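Local coordinates for protein nucleocapsid (Crimean-congo hemorrhagic fever virus, PDB 4AKL) that binds single-stranded and double-stranded RNA, probably packages the viral genome, and probably also acts as a sequence-nonspecific DNA endonuclease, at residues 228-240 against 281-293. Numbering follows the deposited sequence.
Sequences IALVATGLAKLAE and LKHVAKAQELYKN
A232 is the knob of this helix pair: its CB drops into the hole made by H283, K286, A287 and L290, 3.6 Å from H283 O. Small residues let the backbones close in. A287 CB lies 3.4 Å from A232 O and also meets L235 CB, while A236 CB rests 3.5 Å from A287 O, and the axes come within 7.8 Å at a crossing angle of -48°. No hydrogen bond joins the segments, leaving van der Waals contact. At one end the methyl of A229, the N-cap residue of its helix, lies over a face of the H283 imidazole, 3.8 Å from the ring centroid in a CH-pi contact; V231 CG1 packs on H283 CB. On the flank, I228 reaches tip to tip toward L290, CD1 tightly 3.4 Å from CD2, and its side chain crosses that of K286 at about a right angle, beside CE. At the far end Y291 extends its ring with CG anti to the backbone N (chi1 -177°), bringing CD1 to 3.5 Å from A239 CB. H283 NE2 hydrogen-bonds to N221 OD1, fixing the ring's rotation; F247 meets the Y291 ring edge-to-face. Helix 245-263 packs on L235, A239 and Q288, so three helices meet here, and helix 195-204 backs L235 and L238.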
loop_
_atom_site.group_PDB
_atom_site.type_symbol
_atom_site.label_atom_id
_atom_site.label_comp_id
_atom_site.label_asym_id
_atom_site.label_seq_id
_atom_site.Cartn_x
_atom_site.Cartn_y
_atom_site.Cartn_z
ATOM N N ILE A 228 4.618 13.219 30.357
ATOM C CA ILE A 228 5.656 12.765 29.428
ATOM C C ILE A 228 6.906 13.698 29.490
ATOM O O ILE A 228 6.755 14.926 29.457
ATOM C CB ILE A 228 5.033 12.703 28.018
ATOM C CG1 ILE A 228 5.774 11.735 27.092
ATOM C CG2 ILE A 228 4.880 14.107 27.392
ATOM C CD1 ILE A 228 4.708 10.899 26.188
ATOM N N ALA A 229 8.112 13.105 29.581
ATOM C CA ALA A 229 9.389 13.854 29.713
ATOM C C ALA A 229 9.628 14.846 28.578
ATOM O O ALA A 229 9.628 14.475 27.392
ATOM C CB ALA A 229 10.554 12.911 29.780
ATOM N N LEU A 230 9.851 16.103 28.940
ATOM C CA LEU A 230 10.080 17.166 27.956
ATOM C C LEU A 230 11.185 16.797 26.947
ATOM O O LEU A 230 11.084 17.151 25.755
ATOM C CB LEU A 230 10.392 18.491 28.647
ATOM C CG LEU A 230 9.292 19.072 29.554
ATOM C CD1 LEU A 230 9.886 20.249 30.426
ATOM C CD2 LEU A 230 8.043 19.496 28.753
ATOM N N VAL A 231 12.208 16.082 27.418
ATOM C CA VAL A 231 13.260 15.530 26.550
ATOM C C VAL A 231 12.687 14.648 25.455
ATOM O O VAL A 231 13.077 14.781 24.297
ATOM C CB VAL A 231 14.320 14.703 27.357
ATOM C CG1 VAL A 231 15.163 13.809 26.424
ATOM C CG2 VAL A 231 15.211 15.626 28.155
ATOM N N ALA A 232 11.762 13.758 25.819
ATOM C CA ALA A 232 11.107 12.860 24.824
ATOM C C ALA A 232 10.274 13.658 23.808
ATOM O O ALA A 232 10.510 13.575 22.602
ATOM C CB ALA A 232 10.236 11.837 25.523
ATOM N N THR A 233 9.307 14.436 24.310
ATOM C CA THR A 233 8.444 15.269 23.443
ATOM C C THR A 233 9.272 16.242 22.607
ATOM O O THR A 233 8.960 16.474 21.443
ATOM C CB THR A 233 7.319 16.036 24.231
ATOM O OG1 THR A 233 7.878 16.848 25.247
ATOM C CG2 THR A 233 6.368 15.065 24.884
ATOM N N GLY A 234 10.338 16.772 23.204
ATOM C CA GLY A 234 11.262 17.669 22.521
ATOM C C GLY A 234 11.910 17.019 21.318
ATOM O O GLY A 234 11.806 17.528 20.198
ATOM N N LEU A 235 12.569 15.891 21.544
ATOM C CA LEU A 235 13.187 15.120 20.447
ATOM C C LEU A 235 12.180 14.648 19.403
ATOM O O LEU A 235 12.466 14.695 18.202
ATOM C CB LEU A 235 13.959 13.906 20.985
ATOM C CG LEU A 235 15.387 14.233 21.393
ATOM C CD1 LEU A 235 15.974 13.154 22.350
ATOM C CD2 LEU A 235 16.236 14.406 20.140
ATOM N N ALA A 236 11.021 14.182 19.862
ATOM C CA ALA A 236 9.946 13.759 18.944
ATOM C C ALA A 236 9.532 14.941 18.054
ATOM O O ALA A 236 9.426 14.805 16.822
ATOM C CB ALA A 236 8.740 13.205 19.720
ATOM N N LYS A 237 9.315 16.096 18.685
ATOM C CA LYS A 237 8.978 17.341 17.965
ATOM C C LYS A 237 10.108 17.738 17.000
ATOM O O LYS A 237 9.838 18.186 15.876
ATOM C CB LYS A 237 8.658 18.480 18.949
ATOM C CG LYS A 237 8.087 19.783 18.337
ATOM C CD LYS A 237 6.684 19.630 17.738
ATOM C CE LYS A 237 5.939 20.983 17.704
ATOM N NZ LYS A 237 6.816 22.089 17.226
ATOM N N LEU A 238 11.357 17.551 17.427
ATOM C CA LEU A 238 12.525 17.825 16.577
ATOM C C LEU A 238 12.540 16.900 15.355
ATOM O O LEU A 238 12.798 17.361 14.235
ATOM C CB LEU A 238 13.834 17.676 17.374
ATOM C CG LEU A 238 15.125 18.371 16.891
ATOM C CD1 LEU A 238 15.486 18.035 15.469
ATOM C CD2 LEU A 238 15.029 19.910 17.044
ATOM N N ALA A 239 12.252 15.612 15.573
ATOM C CA ALA A 239 12.229 14.615 14.496
ATOM C C ALA A 239 11.275 14.952 13.346
ATOM O O ALA A 239 11.572 14.639 12.191
ATOM C CB ALA A 239 11.874 13.265 15.053
ATOM N N GLU A 240 10.133 15.568 13.662
ATOM C CA GLU A 240 9.144 15.965 12.636
ATOM C C GLU A 240 9.746 16.917 11.598
ATOM O O GLU A 240 9.414 16.831 10.417
ATOM C CB GLU A 240 7.902 16.614 13.276
ATOM C CG GLU A 240 7.026 15.632 14.079
ATOM C CD GLU A 240 5.955 16.328 14.925
ATOM O OE1 GLU A 240 6.291 17.280 15.654
ATOM O OE2 GLU A 240 4.782 15.913 14.877
ATOM N N LEU A 281 18.434 7.391 28.023
ATOM C CA LEU A 281 18.042 6.299 27.096
ATOM C C LEU A 281 16.540 5.998 27.122
ATOM O O LEU A 281 15.962 5.723 26.050
ATOM C CB LEU A 281 18.859 5.018 27.336
ATOM C CG LEU A 281 20.361 5.182 27.044
ATOM C CD1 LEU A 281 21.174 3.946 27.482
ATOM C CD2 LEU A 281 20.588 5.503 25.547
ATOM N N LYS A 282 15.909 6.041 28.310
ATOM C CA LYS A 282 14.443 5.900 28.413
ATOM C C LYS A 282 13.806 7.019 27.598
ATOM O O LYS A 282 12.878 6.797 26.846
ATOM C CB LYS A 282 13.918 6.002 29.857
ATOM C CG LYS A 282 14.588 5.134 30.899
ATOM C CD LYS A 282 14.496 3.680 30.577
ATOM C CE LYS A 282 15.104 2.834 31.706
ATOM N NZ LYS A 282 14.426 1.519 31.834
ATOM N N HIS A 283 14.330 8.237 27.759
ATOM C CA HIS A 283 13.758 9.376 27.047
ATOM C C HIS A 283 13.958 9.278 25.527
ATOM O O HIS A 283 13.048 9.646 24.792
ATOM C CB HIS A 283 14.252 10.704 27.582
ATOM C CG HIS A 283 14.043 10.878 29.055
ATOM N ND1 HIS A 283 12.934 10.380 29.711
ATOM C CD2 HIS A 283 14.802 11.497 30.001
ATOM C CE1 HIS A 283 13.024 10.683 30.997
ATOM N NE2 HIS A 283 14.144 11.366 31.196
ATOM N N VAL A 284 15.107 8.765 25.058
ATOM C CA VAL A 284 15.330 8.594 23.588
ATOM C C VAL A 284 14.414 7.506 22.960
ATOM O O VAL A 284 13.874 7.697 21.842
ATOM C CB VAL A 284 16.821 8.330 23.243
ATOM C CG1 VAL A 284 17.003 7.999 21.732
ATOM C CG2 VAL A 284 17.645 9.548 23.605
ATOM N N ALA A 285 14.254 6.385 23.679
ATOM C CA ALA A 285 13.337 5.332 23.278
ATOM C C ALA A 285 11.915 5.897 23.283
ATOM O O ALA A 285 11.205 5.728 22.308
ATOM C CB ALA A 285 13.450 4.101 24.188
ATOM N N LYS A 286 11.518 6.590 24.361
ATOM C CA LYS A 286 10.154 7.163 24.457
ATOM C C LYS A 286 9.876 8.172 23.315
ATOM O O LYS A 286 8.737 8.230 22.777
ATOM C CB LYS A 286 9.918 7.771 25.848
ATOM C CG LYS A 286 8.515 8.300 26.147
ATOM C CD LYS A 286 7.423 7.211 26.136
ATOM C CE LYS A 286 6.052 7.851 26.359
ATOM N NZ LYS A 286 4.909 6.919 26.293
ATOM N N ALA A 287 10.908 8.943 22.929
ATOM C CA ALA A 287 10.792 9.899 21.786
ATOM C C ALA A 287 10.368 9.215 20.468
ATOM O O ALA A 287 9.644 9.805 19.657
ATOM C CB ALA A 287 12.099 10.690 21.583
ATOM N N GLN A 288 10.812 7.977 20.266
ATOM C CA GLN A 288 10.418 7.191 19.062
ATOM C C GLN A 288 8.994 6.641 19.164
ATOM O O GLN A 288 8.253 6.682 18.179
ATOM C CB GLN A 288 11.417 6.067 18.777
ATOM C CG GLN A 288 12.822 6.631 18.538
ATOM C CD GLN A 288 13.855 5.570 18.296
ATOM O OE1 GLN A 288 13.658 4.695 17.477
ATOM N NE2 GLN A 288 14.984 5.647 19.025
ATOM N N GLU A 289 8.614 6.148 20.348
ATOM C CA GLU A 289 7.233 5.651 20.597
ATOM C C GLU A 289 6.156 6.737 20.368
ATOM O O GLU A 289 5.042 6.419 19.991
ATOM C CB GLU A 289 7.073 5.035 22.009
ATOM C CG GLU A 289 8.133 3.975 22.361
ATOM C CD GLU A 289 7.712 3.001 23.470
ATOM O OE1 GLU A 289 6.724 2.245 23.252
ATOM O OE2 GLU A 289 8.387 2.980 24.538
ATOM N N LEU A 290 6.494 8.006 20.599
ATOM C CA LEU A 290 5.592 9.114 20.277
ATOM C C LEU A 290 5.640 9.403 18.772
ATOM O O LEU A 290 4.595 9.569 18.121
ATOM C CB LEU A 290 5.965 10.352 21.062
ATOM C CG LEU A 290 5.804 10.156 22.571
ATOM C CD1 LEU A 290 6.576 11.193 23.319
ATOM C CD2 LEU A 290 4.316 10.176 22.937
ATOM N N TYR A 291 6.861 9.459 18.237
ATOM C CA TYR A 291 7.101 9.709 16.813
ATOM C C TYR A 291 6.424 8.678 15.942
ATOM O O TYR A 291 5.669 9.020 15.028
ATOM C CB TYR A 291 8.601 9.691 16.513
ATOM C CG TYR A 291 8.926 10.016 15.087
ATOM C CD1 TYR A 291 9.019 11.342 14.669
ATOM C CD2 TYR A 291 9.132 9.004 14.145
ATOM C CE1 TYR A 291 9.317 11.666 13.338
ATOM C CE2 TYR A 291 9.424 9.308 12.805
ATOM C CZ TYR A 291 9.516 10.646 12.414
ATOM O OH TYR A 291 9.808 10.978 11.121
ATOM N N LYS A 292 6.707 7.415 16.238
ATOM C CA LYS A 292 6.148 6.301 15.491
ATOM C C LYS A 292 4.640 6.221 15.671
ATOM O O LYS A 292 3.937 6.047 14.695
ATOM C CB LYS A 292 6.795 4.984 15.922
ATOM C CG LYS A 292 8.304 4.883 15.587
ATOM C CD LYS A 292 9.000 3.793 16.444
ATOM C CE LYS A 292 10.198 3.154 15.732
ATOM N NZ LYS A 292 9.790 2.086 14.756
ATOM N N ASN A 293 4.142 6.350 16.905
ATOM C CA ASN A 293 2.689 6.234 17.148
ATOM C C ASN A 293 1.973 7.540 16.830
ATOM O O ASN A 293 1.667 8.339 17.724
ATOM C CB ASN A 293 2.359 5.755 18.574
ATOM C CG ASN A 293 2.798 4.323 18.817
ATOM O OD1 ASN A 293 1.969 3.404 18.851
ATOM N ND2 ASN A 293 4.103 4.116 18.958
#